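Local coordinates for protein endonuclease V (Streptomyces avermitilis, PDB 3GOC) that probably takes part in repair of deaminated DNA, using magnesium to cut at the second phosphodiester bond 3' to a deoxyinosine and leaving the lesion in the nicked strand, at residues Leu110-Gly115 and Pro137-Ala142; Arg41-Asp46 and Ala58-Leu63; Phe91-Thr96 and Phe124-His129. All coordinates share one frame; numbering follows the deposited sequence.

In the fold
Followed from the N terminus, the chain first closes contact 2, which shuts a short loop by folding strand 41-49 back on strand 55-64 as a hairpin. Contacts 3 and 1 come later and cross, since residues 91-96, 110-115, 124-129 and 137-142 belong to them in turn. Contact 3 brings the starts of helices 94-102 and 126-134 together, while contact 1 closes the beta-alpha-beta unit in which helix 126-134 connects strands 110-114 and 138-142. Strand 41-49 also pairs with strand 110-114, so contacts 1 and 2 share one sheet and bring Asp46 and Asp114 together at the magnesium site. Ala127 O joins contact 3 to Thr138 of contact 1.

Contact 1: residues Leu110-Gly115 and Pro137-Ala142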
ATOM      1  N   LEU A 110      11.153   3.514   7.126  1.00  8.28           N
ATOM      2  CA  LEU A 110      11.086   2.068   6.917  1.00  4.39           C
ATOM      3  C   LEU A 110      12.101   1.727   5.827  1.00  6.13           C
ATOM      4  O   LEU A 110      12.089   2.336   4.759  1.00  8.39           O
ATOM      5  CB  LEU A 110       9.676   1.675   6.467  1.00  8.83           C
ATOM      6  CG  LEU A 110       9.360   0.214   6.130  1.00 14.77           C
ATOM      7  CD1 LEU A 110       9.857  -0.119   4.754  1.00 24.86           C
ATOM      8  CD2 LEU A 110       9.951  -0.698   7.172  1.00 18.89           C
ATOM      9  N   ILE A 111      12.983   0.766   6.095  1.00  5.73           N
ATOM     10  CA  ILE A 111      13.995   0.383   5.112  1.00  6.58           C
ATOM     11  C   ILE A 111      13.541  -0.828   4.307  1.00  5.27           C
ATOM     12  O   ILE A 111      13.135  -1.844   4.871  1.00  5.90           O
ATOM     13  CB  ILE A 111      15.357   0.041   5.772  1.00  5.00           C
ATOM     14  CG1 ILE A 111      15.903   1.256   6.532  1.00  6.54           C
ATOM     15  CG2 ILE A 111      16.355  -0.395   4.703  1.00  9.64           C
ATOM     16  CD1 ILE A 111      15.190   1.532   7.828  1.00 31.39           C
ATOM     17  N   VAL A 112      13.593  -0.703   2.985  1.00  3.26           N
ATOM     18  CA  VAL A 112      13.201  -1.783   2.088  1.00  4.07           C
ATOM     19  C   VAL A 112      14.461  -2.294   1.393  1.00  4.96           C
ATOM     20  O   VAL A 112      15.081  -1.579   0.606  1.00  6.33           O
ATOM     21  CB  VAL A 112      12.189  -1.283   1.024  1.00  3.93           C
ATOM     22  CG1 VAL A 112      11.751  -2.436   0.129  1.00  5.76           C
ATOM     23  CG2 VAL A 112      10.979  -0.652   1.720  1.00  6.24           C
ATOM     24  N   CYS A 113      14.846  -3.531   1.701  1.00  4.28           N
ATOM     25  CA  CYS A 113      16.034  -4.137   1.104  1.00  3.56           C
ATOM     26  C   CYS A 113      15.690  -4.952  -0.128  1.00  5.59           C
ATOM     27  O   CYS A 113      14.629  -5.571  -0.200  1.00  7.54           O
ATOM     28  CB  CYS A 113      16.724  -5.059   2.112  1.00  7.75           C
ATOM     29  SG  CYS A 113      17.283  -4.253   3.615  1.00 10.80           S
ATOM     30  N   ASP A 114      16.586  -4.928  -1.110  1.00  7.08           N
ATOM     31  CA  ASP A 114      16.401  -5.723  -2.319  1.00  7.94           C
ATOM     32  C   ASP A 114      16.999  -7.065  -1.915  1.00 11.60           C
ATOM     33  O   ASP A 114      18.178  -7.336  -2.148  1.00 13.85           O
ATOM     34  CB  ASP A 114      17.195  -5.138  -3.484  1.00  8.14           C
ATOM     35  CG  ASP A 114      17.092  -5.983  -4.739  1.00 11.63           C
ATOM     36  OD1 ASP A 114      17.982  -5.881  -5.616  1.00 14.24           O
ATOM     37  OD2 ASP A 114      16.121  -6.754  -4.867  1.00 13.53           O
ATOM     38  N   GLY A 115      16.174  -7.899  -1.299  1.00  6.77           N
ATOM     39  CA  GLY A 115      16.646  -9.179  -0.819  1.00  7.20           C
ATOM     40  C   GLY A 115      15.662  -9.795   0.149  1.00  6.38           C
ATOM     41  O   GLY A 115      14.451  -9.636  -0.010  1.00  6.89           O
ATOM     42  N   PRO A 137      12.686  -0.315  11.491  1.00  6.83           N
ATOM     43  CA  PRO A 137      11.759  -1.202  10.787  1.00  7.10           C
ATOM     44  C   PRO A 137      12.348  -1.513   9.418  1.00  5.10           C
ATOM     45  O   PRO A 137      12.778  -0.609   8.700  1.00  6.91           O
ATOM     46  CB  PRO A 137      10.497  -0.357  10.664  1.00  7.09           C
ATOM     47  CG  PRO A 137      10.580   0.562  11.828  1.00 10.27           C
ATOM     48  CD  PRO A 137      12.025   0.955  11.836  1.00  9.41           C
ATOM     49  N   THR A 138      12.364  -2.788   9.055  1.00  4.12           N
ATOM     50  CA  THR A 138      12.902  -3.189   7.760  1.00  4.98           C
ATOM     51  C   THR A 138      12.121  -4.345   7.162  1.00  4.83           C
ATOM     52  O   THR A 138      11.527  -5.151   7.879  1.00  7.27           O
ATOM     53  CB  THR A 138      14.357  -3.683   7.867  1.00  9.47           C
ATOM     54  OG1 THR A 138      14.373  -4.934   8.566  1.00 10.55           O
ATOM     55  CG2 THR A 138      15.221  -2.683   8.602  1.00  4.91           C
ATOM     56  N   ILE A 139      12.125  -4.419   5.837  1.00  4.82           N
ATOM     57  CA  ILE A 139      11.484  -5.519   5.132  1.00  5.16           C
ATOM     58  C   ILE A 139      12.358  -5.837   3.941  1.00  5.44           C
ATOM     59  O   ILE A 139      13.243  -5.060   3.571  1.00  5.15           O
ATOM     60  CB  ILE A 139      10.064  -5.188   4.592  1.00  6.59           C
ATOM     61  CG1 ILE A 139      10.138  -4.110   3.512  1.00  7.56           C
ATOM     62  CG2 ILE A 139       9.156  -4.776   5.738  1.00  7.92           C
ATOM     63  CD1 ILE A 139       8.812  -3.888   2.799  1.00  9.28           C
ATOM     64  N   GLY A 140      12.117  -6.995   3.354  1.00  4.84           N
ATOM     65  CA  GLY A 140      12.856  -7.378   2.172  1.00  6.24           C
ATOM     66  C   GLY A 140      11.872  -7.644   1.045  1.00  5.61           C
ATOM     67  O   GLY A 140      10.771  -8.147   1.268  1.00  4.73           O
ATOM     68  N   VAL A 141      12.249  -7.257  -0.166  1.00  5.43           N
ATOM     69  CA  VAL A 141      11.442  -7.520  -1.346  1.00  5.92           C
ATOM     70  C   VAL A 141      12.447  -8.045  -2.353  1.00  5.13           C
ATOM     71  O   VAL A 141      13.410  -7.357  -2.700  1.00  4.36           O
ATOM     72  CB  VAL A 141      10.755  -6.263  -1.916  1.00  5.09           C
ATOM     73  CG1 VAL A 141       9.960  -6.650  -3.162  1.00  7.01           C
ATOM     74  CG2 VAL A 141       9.817  -5.652  -0.877  1.00  5.73           C
ATOM     75  N   ALA A 142      12.235  -9.277  -2.802  1.00  3.33           N
ATOM     76  CA  ALA A 142      13.151  -9.926  -3.740  1.00  5.70           C
ATOM     77  C   ALA A 142      12.509 -10.247  -5.079  1.00  4.28           C
ATOM     78  O   ALA A 142      11.307 -10.484  -5.160  1.00  5.12           O
ATOM     79  CB  ALA A 142      13.704 -11.196  -3.113  1.00  5.42           C
TER
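Pro137 opens the pairing with Leu110-Gly115: its carbonyl oxygen takes an almost straight bond from Ile111 N (3.0 Å, 177°), while its CB meets Leu110 CD2 at 3.6 Å. At Thr138 the methyl CG2 rests against Ile111 CB (3.9 Å), and the hydroxyl is taken up by Ala127 O of the connecting helix. Ile139 sits between two rungs, giving its N-H to Ile111 O (2.9 Å) and accepting Cys113 N at its own oxygen. With chi1 at 65°, CG1 lies between the backbone N and carbonyl carbon, and the side chain runs alongside that of Val112, Ile139 CG1 to Val112 CG2 4.0 Å. Gly140 follows opposite Cys113; a CB there would collide with Gly115 O. Val141 N then reaches Cys113 O (2.9 Å), and its CG2 touches Val112 CG1 on the face shared with Ile139, which helix 193-202 packs against. The ladder frays at its end, where Gly115 N makes a weak bond to Val141 O and Ala142 CB meets Gly115 O (3.6 Å). Parallel neighbours joined through helix 126-134 form a beta-alpha-beta crossover of the RNase H-like fold, with magnesium-binding Asp114 following Cys113.

Contact 2: residues Arg41-Asp46 and Ala58-Leu63; sequences RVTGVD and AAAVVL. With MG (magnesium ion), chain C; MG (magnesium ion), chain D.
Val42 and Leu63 form one end of an antiparallel beta hairpin, strands 41-49 and 55-64, in the RNase H-like sheet of endonuclease V. Val42 and Leu63 exchange two backbone bonds, the shorter from Leu63 N to Val42 O (2.7 Å); Gly44 with Val61 and Asp46 with Ala59 repeat the pattern, so every second pair is hydrogen-bonded. Val42 CG1 also lies against Leu63 CB, and the aliphatic part of Arg41 reaches diagonally to Val62, Arg41 CG to Val62 CG1 3.6 Å.

Between these rungs Thr43 faces Val62 in a non-hydrogen-bonded pair. Its CB stands 3.8 Å from Val61 O. The methyl branch, CG2, placed anti to the backbone N, comes closer to that oxygen, at 3.4 Å. The other branch, OG1, lies anti to the carbonyl carbon (chi1 -61°), where it touches Val62 CG2 at 3.3 Å and is hydrogen-bonded to Pro108 O. A valine in its place would probably leave Pro108 O without this hydroxyl partner.

Further along the strand, Val45 and Ala60 share the face of Thr43, whereas Asp46 points to the other, where helix 211-228 packs. The Asp46 carboxylate bridges two magnesium ions. Asp217 shares the chain C ion, and Asp114 lies near the chain D ion, at a long distance. Asp46 OD1 is 2.2 Å from the magnesium of chain C, and Asp46 OD2 is 2.5 Å from that of chain D.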
ATOM      1  N   ARG A  41       8.675   8.602   5.789  1.00  8.46           N
ATOM      2  CA  ARG A  41       9.719   8.290   4.817  1.00  9.13           C
ATOM      3  C   ARG A  41       9.882   6.785   4.627  1.00  9.58           C
ATOM      4  O   ARG A  41       9.611   6.000   5.533  1.00  8.73           O
ATOM      5  CB  ARG A  41      11.071   8.875   5.266  1.00  7.78           C
ATOM      6  CG  ARG A  41      11.336  10.340   4.895  1.00 11.94           C
ATOM      7  CD  ARG A  41      10.486  11.343   5.665  1.00 13.66           C
ATOM      8  NE  ARG A  41      10.768  12.715   5.224  1.00 14.84           N
ATOM      9  CZ  ARG A  41      11.759  13.475   5.687  1.00 16.62           C
ATOM     10  NH1 ARG A  41      12.582  13.016   6.621  1.00 17.91           N
ATOM     11  NH2 ARG A  41      11.932  14.701   5.212  1.00 20.39           N
ATOM     12  N   VAL A  42      10.311   6.385   3.435  1.00  4.66           N
ATOM     13  CA  VAL A  42      10.551   4.980   3.134  1.00  6.27           C
ATOM     14  C   VAL A  42      11.849   4.994   2.335  1.00  6.99           C
ATOM     15  O   VAL A  42      12.027   5.802   1.419  1.00  7.06           O
ATOM     16  CB  VAL A  42       9.373   4.355   2.349  1.00 10.61           C
ATOM     17  CG1 VAL A  42       9.164   5.088   1.045  1.00 12.17           C
ATOM     18  CG2 VAL A  42       9.616   2.864   2.127  1.00 10.79           C
ATOM     19  N   THR A  43      12.759   4.100   2.694  1.00  6.52           N
ATOM     20  CA  THR A  43      14.086   4.080   2.094  1.00  4.80           C
ATOM     21  C   THR A  43      14.509   2.774   1.453  1.00  7.96           C
ATOM     22  O   THR A  43      14.338   1.706   2.030  1.00  8.90           O
ATOM     23  CB  THR A  43      15.122   4.447   3.178  1.00  4.70           C
ATOM     24  OG1 THR A  43      14.837   5.766   3.661  1.00  5.70           O
ATOM     25  CG2 THR A  43      16.539   4.399   2.632  1.00  7.39           C
ATOM     26  N   GLY A  44      15.072   2.869   0.256  1.00  5.21           N
ATOM     27  CA  GLY A  44      15.553   1.676  -0.401  1.00  4.65           C
ATOM     28  C   GLY A  44      17.054   1.563  -0.205  1.00  4.62           C
ATOM     29  O   GLY A  44      17.756   2.569  -0.154  1.00  5.86           O
ATOM     30  N   VAL A  45      17.546   0.338  -0.061  1.00  4.38           N
ATOM     31  CA  VAL A  45      18.973   0.107   0.080  1.00  6.15           C
ATOM     32  C   VAL A  45      19.339  -0.998  -0.889  1.00  4.19           C
ATOM     33  O   VAL A  45      18.573  -1.944  -1.092  1.00  7.46           O
ATOM     34  CB  VAL A  45      19.372  -0.334   1.514  1.00  9.50           C
ATOM     35  CG1 VAL A  45      19.320   0.852   2.462  1.00  7.70           C
ATOM     36  CG2 VAL A  45      18.453  -1.441   1.995  1.00 15.13           C
ATOM     37  N   ASP A  46      20.501  -0.858  -1.507  1.00  7.47           N
ATOM     38  CA  ASP A  46      20.984  -1.863  -2.446  1.00  5.94           C
ATOM     39  C   ASP A  46      22.489  -1.707  -2.568  1.00  5.53           C
ATOM     40  O   ASP A  46      23.044  -0.676  -2.196  1.00  7.04           O
ATOM     41  CB  ASP A  46      20.338  -1.677  -3.817  1.00  8.37           C
ATOM     42  CG  ASP A  46      20.602  -2.835  -4.733  1.00 13.40           C
ATOM     43  OD1 ASP A  46      20.612  -2.617  -5.964  1.00 12.15           O
ATOM     44  OD2 ASP A  46      20.792  -3.978  -4.234  1.00  7.58           O
ATOM     45  N   ALA A  58      27.368   0.756  -1.541  1.00  6.36           N
ATOM     46  CA  ALA A  58      25.992   0.742  -1.072  1.00  7.36           C
ATOM     47  C   ALA A  58      25.324   2.079  -1.318  1.00  4.71           C
ATOM     48  O   ALA A  58      25.978   3.123  -1.312  1.00  7.39           O
ATOM     49  CB  ALA A  58      25.952   0.421   0.408  1.00  6.46           C
ATOM     50  N   ALA A  59      24.020   2.034  -1.557  1.00  5.62           N
ATOM     51  CA  ALA A  59      23.251   3.247  -1.768  1.00  5.29           C
ATOM     52  C   ALA A  59      21.995   3.190  -0.920  1.00  5.96           C
ATOM     53  O   ALA A  59      21.418   2.125  -0.704  1.00  6.97           O
ATOM     54  CB  ALA A  59      22.871   3.399  -3.241  1.00  6.31           C
ATOM     55  N   ALA A  60      21.594   4.350  -0.418  1.00  5.33           N
ATOM     56  CA  ALA A  60      20.376   4.464   0.366  1.00  5.35           C
ATOM     57  C   ALA A  60      19.629   5.634  -0.253  1.00  4.83           C
ATOM     58  O   ALA A  60      20.180   6.725  -0.394  1.00  7.57           O
ATOM     59  CB  ALA A  60      20.698   4.753   1.826  1.00  6.95           C
ATOM     60  N   VAL A  61      18.388   5.395  -0.657  1.00  5.22           N
ATOM     61  CA  VAL A  61      17.576   6.442  -1.257  1.00  5.80           C
ATOM     62  C   VAL A  61      16.295   6.587  -0.461  1.00  4.81           C
ATOM     63  O   VAL A  61      15.505   5.651  -0.361  1.00  5.75           O
ATOM     64  CB  VAL A  61      17.232   6.123  -2.723  1.00  3.64           C
ATOM     65  CG1 VAL A  61      16.381   7.246  -3.307  1.00  7.55           C
ATOM     66  CG2 VAL A  61      18.509   5.957  -3.537  1.00  6.19           C
ATOM     67  N   VAL A  62      16.106   7.772   0.114  1.00  5.91           N
ATOM     68  CA  VAL A  62      14.939   8.070   0.936  1.00  6.53           C
ATOM     69  C   VAL A  62      13.837   8.718   0.112  1.00  5.46           C
ATOM     70  O   VAL A  62      14.073   9.698  -0.596  1.00  6.30           O
ATOM     71  CB  VAL A  62      15.304   9.036   2.082  1.00  5.75           C
ATOM     72  CG1 VAL A  62      14.121   9.199   3.012  1.00  6.34           C
ATOM     73  CG2 VAL A  62      16.513   8.519   2.837  1.00  8.06           C
ATOM     74  N   LEU A  63      12.635   8.159   0.198  1.00  6.73           N
ATOM     75  CA  LEU A  63      11.493   8.696  -0.532  1.00  4.41           C
ATOM     76  C   LEU A  63      10.430   9.228   0.416  1.00  6.11           C
ATOM     77  O   LEU A  63      10.333   8.806   1.569  1.00  9.41           O
ATOM     78  CB  LEU A  63      10.826   7.611  -1.384  1.00  9.25           C
ATOM     79  CG  LEU A  63      11.672   6.759  -2.327  1.00  5.42           C
ATOM     80  CD1 LEU A  63      10.774   5.743  -3.018  1.00  8.67           C
ATOM     81  CD2 LEU A  63      12.362   7.647  -3.342  1.00  7.93           C
TER
HETATM   82 MG    MG C 301      20.980  -4.044  -7.597  1.00 15.27          MG
HETATM   83 MG    MG D 302      20.880  -5.783  -5.930  1.00 30.74          MG
HETATM   84  O   HOH W   1      23.214  -3.518  -7.799  1.00 13.78           O
HETATM   85  O   HOH W   2      21.275  -5.604  -9.291  1.00 15.09           O
HETATM   86  O   HOH W   3      18.657  -4.368  -7.605  1.00 16.21           O
HETATM   87  O   HOH W   4      20.319  -6.950  -3.717  1.00 35.16           O
HETATM   88  O   HOH W   5      20.014  -8.096  -6.235  1.00 26.65           O

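Contact 3: residues Phe91-Thr96 and Phe124-His129; sequences FREIPT and FGLASH
Ile94 and Leu126 are the residues whose CA atoms come nearest, 7.8 Å, each in the first turn of its helix just after the N-cap residues Glu93 and Gly125. His129, with CG anti to its backbone N (chi1 -163°), sends its ring toward the 91-96 segment, and the edge at CE1 meets the face of Phe91 in a T-shaped pair: centroids 5.0 Å apart, planes at 67°, His129 CE1 to Phe91 CZ 3.6 Å. On one face of the imidazole sits the Ile94 side chain, reaching over the ring centre in a CH-pi contact, although CD1 is modelled so near that its exact spacing is doubtful. The opposite face is covered toward its rim by Phe124 CE1, from the same segment as His129.

Beside this aromatic group, Leu126 packs its methyls on two partners. CD1 lies 4.3 Å from Ile94 CG1, and CD2 lies 3.6 Å from Glu93 OE1, the two side chains crossing at about a right angle. The other oxygen, Glu93 OE2, is hydrogen-bonded to Tyr49 OH of strand 41-49. Helix 14-24 backs Phe91. The metal site is close by, the Glu93 side chain lying about 6 Å from that of Asp46.

Joined mainly by apolar and aromatic contacts, the two helix starts depend on shape: the imidazole, enclosed on both faces and at one edge, is probably fixed in its rotation by packing.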
ATOM      1  N   PHE A  91      27.268 -10.607   5.508  1.00  5.55           N
ATOM      2  CA  PHE A  91      28.505 -10.223   6.173  1.00  4.81           C
ATOM      3  C   PHE A  91      29.499  -9.525   5.257  1.00  8.52           C
ATOM      4  O   PHE A  91      30.488  -8.958   5.723  1.00  8.22           O
ATOM      5  CB  PHE A  91      29.155 -11.429   6.849  1.00  4.93           C
ATOM      6  CG  PHE A  91      28.407 -11.897   8.061  1.00  4.75           C
ATOM      7  CD1 PHE A  91      27.377 -12.830   7.946  1.00  5.34           C
ATOM      8  CD2 PHE A  91      28.700 -11.367   9.317  1.00  6.35           C
ATOM      9  CE1 PHE A  91      26.641 -13.224   9.067  1.00  8.53           C
ATOM     10  CE2 PHE A  91      27.974 -11.750  10.443  1.00  7.37           C
ATOM     11  CZ  PHE A  91      26.942 -12.685  10.319  1.00  6.55           C
ATOM     12  N   ARG A  92      29.229  -9.549   3.956  1.00  6.07           N
ATOM     13  CA  ARG A  92      30.097  -8.892   2.988  1.00  6.53           C
ATOM     14  C   ARG A  92      29.775  -7.409   2.830  1.00  8.25           C
ATOM     15  O   ARG A  92      30.655  -6.617   2.498  1.00  7.64           O
ATOM     16  CB  ARG A  92      29.934  -9.517   1.598  1.00  7.70           C
ATOM     17  CG  ARG A  92      30.129 -11.011   1.502  1.00 10.94           C
ATOM     18  CD  ARG A  92      29.935 -11.448   0.056  1.00 13.32           C
ATOM     19  NE  ARG A  92      28.569 -11.186  -0.399  1.00 19.60           N
ATOM     20  CZ  ARG A  92      28.188 -11.164  -1.675  1.00 19.63           C
ATOM     21  NH1 ARG A  92      29.069 -11.382  -2.642  1.00 19.84           N
ATOM     22  NH2 ARG A  92      26.920 -10.937  -1.988  1.00 16.11           N
ATOM     23  N   GLU A  93      28.519  -7.041   3.085  1.00  7.39           N
ATOM     24  CA  GLU A  93      28.057  -5.676   2.844  1.00  5.47           C
ATOM     25  C   GLU A  93      27.448  -4.865   3.969  1.00  5.45           C
ATOM     26  O   GLU A  93      27.288  -3.657   3.818  1.00  5.83           O
ATOM     27  CB  GLU A  93      27.051  -5.711   1.698  1.00  8.47           C
ATOM     28  CG  GLU A  93      25.864  -6.610   1.990  1.00 11.00           C
ATOM     29  CD  GLU A  93      24.925  -6.746   0.815  1.00 24.42           C
ATOM     30  OE1 GLU A  93      23.880  -6.058   0.797  1.00 21.74           O
ATOM     31  OE2 GLU A  93      25.247  -7.541  -0.086  1.00 15.52           O
ATOM     32  N   ILE A  94      27.105  -5.495   5.085  1.00  5.27           N
ATOM     33  CA  ILE A  94      26.491  -4.753   6.177  1.00  5.73           C
ATOM     34  C   ILE A  94      27.240  -3.491   6.606  1.00  4.03           C
ATOM     35  O   ILE A  94      26.628  -2.436   6.758  1.00  5.97           O
ATOM     36  CB  ILE A  94      26.244  -5.690   7.369  1.00  6.51           C
ATOM     37  CG1 ILE A  94      25.017  -6.548   7.058  1.00 10.28           C
ATOM     38  CG2 ILE A  94      26.038  -4.908   8.655  1.00 10.36           C
ATOM     39  CD1 ILE A  94      24.984  -7.837   7.804  1.00 28.91           C
ATOM     40  N   PRO A  95      28.566  -3.571   6.798  1.00  5.33           N
ATOM     41  CA  PRO A  95      29.298  -2.367   7.211  1.00  4.14           C
ATOM     42  C   PRO A  95      29.126  -1.187   6.248  1.00  4.08           C
ATOM     43  O   PRO A  95      28.984  -0.030   6.665  1.00  6.88           O
ATOM     44  CB  PRO A  95      30.746  -2.849   7.271  1.00  6.57           C
ATOM     45  CG  PRO A  95      30.605  -4.290   7.653  1.00  8.41           C
ATOM     46  CD  PRO A  95      29.451  -4.748   6.784  1.00  6.48           C
ATOM     47  N   THR A  96      29.132  -1.486   4.955  1.00  4.67           N
ATOM     48  CA  THR A  96      29.002  -0.447   3.941  1.00  3.66           C
ATOM     49  C   THR A  96      27.574   0.086   3.856  1.00  6.05           C
ATOM     50  O   THR A  96      27.365   1.271   3.602  1.00  6.04           O
ATOM     51  CB  THR A  96      29.474  -0.977   2.567  1.00  4.16           C
ATOM     52  OG1 THR A  96      30.819  -1.458   2.692  1.00  5.51           O
ATOM     53  CG2 THR A  96      29.454   0.130   1.526  1.00  6.17           C
ATOM     54  N   PHE A 124      17.638 -15.229   9.173  1.00  7.80           N
ATOM     55  CA  PHE A 124      18.331 -13.990   9.499  1.00  7.39           C
ATOM     56  C   PHE A 124      19.067 -13.427   8.290  1.00  7.41           C
ATOM     57  O   PHE A 124      20.294 -13.311   8.290  1.00  8.85           O
ATOM     58  CB  PHE A 124      19.304 -14.230  10.657  1.00  7.95           C
ATOM     59  CG  PHE A 124      19.749 -12.969  11.346  1.00  7.19           C
ATOM     60  CD1 PHE A 124      21.074 -12.547  11.271  1.00  9.32           C
ATOM     61  CD2 PHE A 124      18.849 -12.224  12.101  1.00  8.30           C
ATOM     62  CE1 PHE A 124      21.492 -11.388  11.927  1.00  9.84           C
ATOM     63  CE2 PHE A 124      19.252 -11.062  12.762  1.00  6.66           C
ATOM     64  CZ  PHE A 124      20.575 -10.649  12.684  1.00  8.68           C
ATOM     65  N   GLY A 125      18.303 -13.081   7.258  1.00  5.48           N
ATOM     66  CA  GLY A 125      18.887 -12.519   6.055  1.00  6.56           C
ATOM     67  C   GLY A 125      19.190 -11.038   6.219  1.00  6.59           C
ATOM     68  O   GLY A 125      18.968 -10.462   7.286  1.00  7.48           O
ATOM     69  N   LEU A 126      19.668 -10.422   5.145  1.00  5.56           N
ATOM     70  CA  LEU A 126      20.048  -9.012   5.134  1.00  5.61           C
ATOM     71  C   LEU A 126      19.087  -8.053   5.833  1.00  3.63           C
ATOM     72  O   LEU A 126      19.496  -7.257   6.679  1.00  5.25           O
ATOM     73  CB  LEU A 126      20.249  -8.552   3.690  1.00  8.07           C
ATOM     74  CG  LEU A 126      20.581  -7.074   3.479  1.00  9.59           C
ATOM     75  CD1 LEU A 126      21.955  -6.776   4.066  1.00 13.13           C
ATOM     76  CD2 LEU A 126      20.554  -6.758   1.986  1.00 11.94           C
ATOM     77  N   ALA A 127      17.810  -8.121   5.477  1.00  5.82           N
ATOM     78  CA  ALA A 127      16.836  -7.224   6.072  1.00  3.72           C
ATOM     79  C   ALA A 127      16.725  -7.368   7.587  1.00  4.59           C
ATOM     80  O   ALA A 127      16.612  -6.370   8.303  1.00  7.91           O
ATOM     81  CB  ALA A 127      15.470  -7.419   5.421  1.00  5.01           C
ATOM     82  N   SER A 128      16.757  -8.597   8.085  1.00  5.33           N
ATOM     83  CA  SER A 128      16.650  -8.806   9.526  1.00  6.12           C
ATOM     84  C   SER A 128      17.927  -8.378  10.244  1.00  6.69           C
ATOM     85  O   SER A 128      17.880  -7.790  11.326  1.00  6.07           O
ATOM     86  CB  SER A 128      16.354 -10.277   9.825  1.00  8.00           C
ATOM     87  OG  SER A 128      15.071 -10.631   9.345  1.00  8.97           O
ATOM     88  N   HIS A 129      19.060  -8.672   9.623  1.00  6.19           N
ATOM     89  CA  HIS A 129      20.369  -8.337  10.164  1.00  5.35           C
ATOM     90  C   HIS A 129      20.502  -6.816  10.256  1.00  6.44           C
ATOM     91  O   HIS A 129      20.917  -6.275  11.285  1.00  9.20           O
ATOM     92  CB  HIS A 129      21.436  -8.940   9.245  1.00  5.03           C
ATOM     93  CG  HIS A 129      22.800  -9.039   9.856  1.00  7.05           C
ATOM     94  ND1 HIS A 129      23.736  -9.956   9.424  1.00 10.01           N
ATOM     95  CD2 HIS A 129      23.407  -8.315  10.826  1.00  8.21           C
ATOM     96  CE1 HIS A 129      24.859  -9.793  10.101  1.00 11.16           C
ATOM     97  NE2 HIS A 129      24.687  -8.801  10.958  1.00  9.63           N
TER